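Local structure of RNA polymerase II subunit B1 CTD phosphatase RTR1 (Saccharomyces cerevisiae, 5C2Y) at residues 141-146 and 152-157. The protein removes phosphate from the C-terminal repeats of the largest RNA polymerase II subunit, regulating the polymerase as its phosphorylation pattern changes during transcription. Numbering follows the deposited sequence.
Sequences TGVHLF and DKHDID
Val143 lays its CG1 methyl over one face of the His154 imidazole, a CH-pi contact in which CG1 stands 3.7 Å from the centroid of the His154 ring and 16° off its normal. The methyl is displaced toward the rim, nearest CD2, and the two side chains cross at about a right angle. Val143 CG1 lies beside its own backbone N and anti to the carbonyl carbon (chi1 -56°), which leaves it facing the helix. The CE1-NE2 side of the ring lies against main chain: His154 CE1 packs 3.6 Å from Gly142 C, and His154 NE2 approaches Thr141 O obliquely at 3.1 Å. Gly142 begins a type I beta turn ending at Leu145, closed by Leu145 N to Gly142 O at 3.0 Å; its positive phi (86°) by itself favours glycine. The few residues between the segments bring helix 151-157 back against the loop that precedes it, well away from the zinc site. Among polar contacts, His154 ND1 hydrogen-bonds to Asp148 OD2 in that connection, which helps fix the rotation of the buried ring. A salt bridge from Lys153 NZ to Asp157 OD2 (2.8 Å) lies within the helix and outside the contact.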
ATOM      1  N   THR A 141      -2.788  14.731 -12.829  1.00 33.64           N
ATOM      2  CA  THR A 141      -2.847  14.604 -14.281  1.00 34.59           C
ATOM      3  C   THR A 141      -1.722  13.773 -14.864  1.00 39.61           C
ATOM      4  O   THR A 141      -0.548  14.017 -14.589  1.00 44.73           O
ATOM      5  CB  THR A 141      -2.795  15.960 -14.978  1.00 37.56           C
ATOM      6  OG1 THR A 141      -3.709  16.872 -14.357  1.00 39.44           O
ATOM      7  CG2 THR A 141      -3.160  15.790 -16.434  1.00 41.09           C
ATOM      8  N   GLY A 142      -2.084  12.785 -15.670  1.00 36.76           N
ATOM      9  CA  GLY A 142      -1.096  12.005 -16.370  1.00 37.53           C
ATOM     10  C   GLY A 142      -0.477  10.821 -15.658  1.00 42.28           C
ATOM     11  O   GLY A 142       0.098   9.970 -16.340  1.00 47.21           O
ATOM     12  N   VAL A 143      -0.591  10.725 -14.327  1.00 39.81           N
ATOM     13  CA  VAL A 143       0.097   9.641 -13.595  1.00 38.87           C
ATOM     14  C   VAL A 143      -0.397   8.249 -13.946  1.00 38.37           C
ATOM     15  O   VAL A 143       0.134   7.272 -13.439  1.00 41.27           O
ATOM     16  CB  VAL A 143      -0.022   9.751 -12.051  1.00 38.80           C
ATOM     17  CG1 VAL A 143       0.478  11.100 -11.548  1.00 40.66           C
ATOM     18  CG2 VAL A 143      -1.440   9.457 -11.592  1.00 36.34           C
ATOM     19  N   HIS A 144      -1.405   8.157 -14.806  1.00 40.55           N
ATOM     20  CA  HIS A 144      -1.991   6.871 -15.164  1.00 39.77           C
ATOM     21  C   HIS A 144      -1.591   6.450 -16.573  1.00 43.36           C
ATOM     22  O   HIS A 144      -1.914   5.342 -17.016  1.00 42.92           O
ATOM     23  CB  HIS A 144      -3.507   6.946 -15.065  1.00 35.35           C
ATOM     24  CG  HIS A 144      -4.110   7.915 -16.025  1.00 39.57           C
ATOM     25  ND1 HIS A 144      -4.258   9.256 -15.736  1.00 39.05           N
ATOM     26  CD2 HIS A 144      -4.574   7.749 -17.285  1.00 36.66           C
ATOM     27  CE1 HIS A 144      -4.805   9.867 -16.772  1.00 36.69           C
ATOM     28  NE2 HIS A 144      -5.006   8.974 -17.723  1.00 36.94           N
ATOM     29  N   LEU A 145      -0.886   7.341 -17.266  1.00 45.30           N
ATOM     30  CA  LEU A 145      -0.511   7.126 -18.661  1.00 47.18           C
ATOM     31  C   LEU A 145       0.721   6.237 -18.805  1.00 55.93           C
ATOM     32  O   LEU A 145       1.770   6.493 -18.193  1.00 55.77           O
ATOM     33  CB  LEU A 145      -0.275   8.470 -19.349  1.00 48.49           C
ATOM     34  CG  LEU A 145      -1.524   9.350 -19.468  1.00 45.63           C
ATOM     35  CD1 LEU A 145      -1.170  10.768 -19.887  1.00 39.62           C
ATOM     36  CD2 LEU A 145      -2.539   8.726 -20.427  1.00 42.84           C
ATOM     37  N   PHE A 146       0.569   5.198 -19.628  1.00 57.10           N
ATOM     38  CA  PHE A 146       1.622   4.219 -19.904  1.00 57.97           C
ATOM     39  C   PHE A 146       2.872   4.874 -20.453  1.00 62.65           C
ATOM     40  O   PHE A 146       3.939   4.755 -19.872  1.00 71.03           O
ATOM     41  CB  PHE A 146       1.132   3.156 -20.884  1.00 57.96           C
ATOM     42  CG  PHE A 146       0.079   2.264 -20.321  1.00 55.23           C
ATOM     43  CD1 PHE A 146      -0.233   2.312 -18.975  1.00 48.56           C
ATOM     44  CD2 PHE A 146      -0.597   1.372 -21.136  1.00 58.12           C
ATOM     45  CE1 PHE A 146      -1.201   1.492 -18.452  1.00 51.10           C
ATOM     46  CE2 PHE A 146      -1.572   0.538 -20.618  1.00 57.64           C
ATOM     47  CZ  PHE A 146      -1.875   0.597 -19.270  1.00 52.48           C
ATOM     48  N   ASP A 152       9.180  10.606 -15.819  1.00 64.23           N
ATOM     49  CA  ASP A 152      10.302  10.933 -14.952  1.00 62.36           C
ATOM     50  C   ASP A 152       9.872  11.866 -13.827  1.00 58.96           C
ATOM     51  O   ASP A 152      10.315  11.715 -12.687  1.00 60.15           O
ATOM     52  CB  ASP A 152      11.438  11.576 -15.752  1.00 66.61           C
ATOM     53  CG  ASP A 152      12.084  10.616 -16.734  1.00 78.65           C
ATOM     54  OD1 ASP A 152      11.360   9.790 -17.341  1.00 79.40           O
ATOM     55  OD2 ASP A 152      13.324  10.683 -16.889  1.00 81.37           O
ATOM     56  N   LYS A 153       9.007  12.824 -14.152  1.00 56.46           N
ATOM     57  CA  LYS A 153       8.543  13.798 -13.165  1.00 55.47           C
ATOM     58  C   LYS A 153       7.648  13.132 -12.115  1.00 54.02           C
ATOM     59  O   LYS A 153       7.810  13.370 -10.917  1.00 54.45           O
ATOM     60  CB  LYS A 153       7.794  14.954 -13.845  1.00 55.45           C
ATOM     61  CG  LYS A 153       7.443  16.100 -12.899  1.00 50.68           C
ATOM     62  CD  LYS A 153       6.457  17.059 -13.547  1.00 55.62           C
ATOM     63  CE  LYS A 153       6.322  18.348 -12.753  1.00 55.24           C
ATOM     64  NZ  LYS A 153       5.590  18.161 -11.475  1.00 52.84           N
ATOM     65  N   HIS A 154       6.713  12.294 -12.565  1.00 55.86           N
ATOM     66  CA  HIS A 154       5.803  11.603 -11.650  1.00 50.29           C
ATOM     67  C   HIS A 154       6.558  10.595 -10.786  1.00 49.08           C
ATOM     68  O   HIS A 154       6.231  10.403  -9.619  1.00 47.98           O
ATOM     69  CB  HIS A 154       4.683  10.913 -12.427  1.00 50.12           C
ATOM     70  CG  HIS A 154       3.762  11.863 -13.124  1.00 48.81           C
ATOM     71  ND1 HIS A 154       3.310  11.656 -14.410  1.00 46.00           N
ATOM     72  CD2 HIS A 154       3.205  13.028 -12.712  1.00 51.38           C
ATOM     73  CE1 HIS A 154       2.520  12.654 -14.763  1.00 49.90           C
ATOM     74  NE2 HIS A 154       2.439  13.501 -13.750  1.00 50.82           N
ATOM     75  N   ASP A 155       7.578   9.970 -11.366  1.00 49.01           N
ATOM     76  CA  ASP A 155       8.460   9.074 -10.636  1.00 46.71           C
ATOM     77  C   ASP A 155       9.095   9.738  -9.422  1.00 51.53           C
ATOM     78  O   ASP A 155       9.414   9.074  -8.429  1.00 53.42           O
ATOM     79  CB  ASP A 155       9.554   8.563 -11.559  1.00 50.64           C
ATOM     80  CG  ASP A 155       9.043   7.555 -12.529  1.00 59.65           C
ATOM     81  OD1 ASP A 155       7.863   7.188 -12.389  1.00 60.10           O
ATOM     82  OD2 ASP A 155       9.808   7.121 -13.420  1.00 71.19           O
ATOM     83  N   ILE A 156       9.287  11.048  -9.508  1.00 47.12           N
ATOM     84  CA  ILE A 156       9.922  11.798  -8.437  1.00 48.82           C
ATOM     85  C   ILE A 156       8.885  12.422  -7.510  1.00 46.68           C
ATOM     86  O   ILE A 156       9.040  12.408  -6.284  1.00 45.96           O
ATOM     87  CB  ILE A 156      10.838  12.886  -9.011  1.00 49.06           C
ATOM     88  CG1 ILE A 156      11.937  12.228  -9.850  1.00 51.67           C
ATOM     89  CG2 ILE A 156      11.432  13.727  -7.908  1.00 43.49           C
ATOM     90  CD1 ILE A 156      12.870  13.205 -10.516  1.00 51.08           C
ATOM     91  N   ASP A 157       7.816  12.950  -8.093  1.00 44.49           N
ATOM     92  CA  ASP A 157       6.769  13.589  -7.305  1.00 44.27           C
ATOM     93  C   ASP A 157       5.998  12.618  -6.422  1.00 41.03           C
ATOM     94  O   ASP A 157       5.373  13.020  -5.444  1.00 39.33           O
ATOM     95  CB  ASP A 157       5.809  14.316  -8.233  1.00 45.90           C
ATOM     96  CG  ASP A 157       6.421  15.561  -8.825  1.00 50.74           C
ATOM     97  OD1 ASP A 157       7.158  16.270  -8.094  1.00 49.17           O
ATOM     98  OD2 ASP A 157       6.184  15.813 -10.024  1.00 53.82           O
TER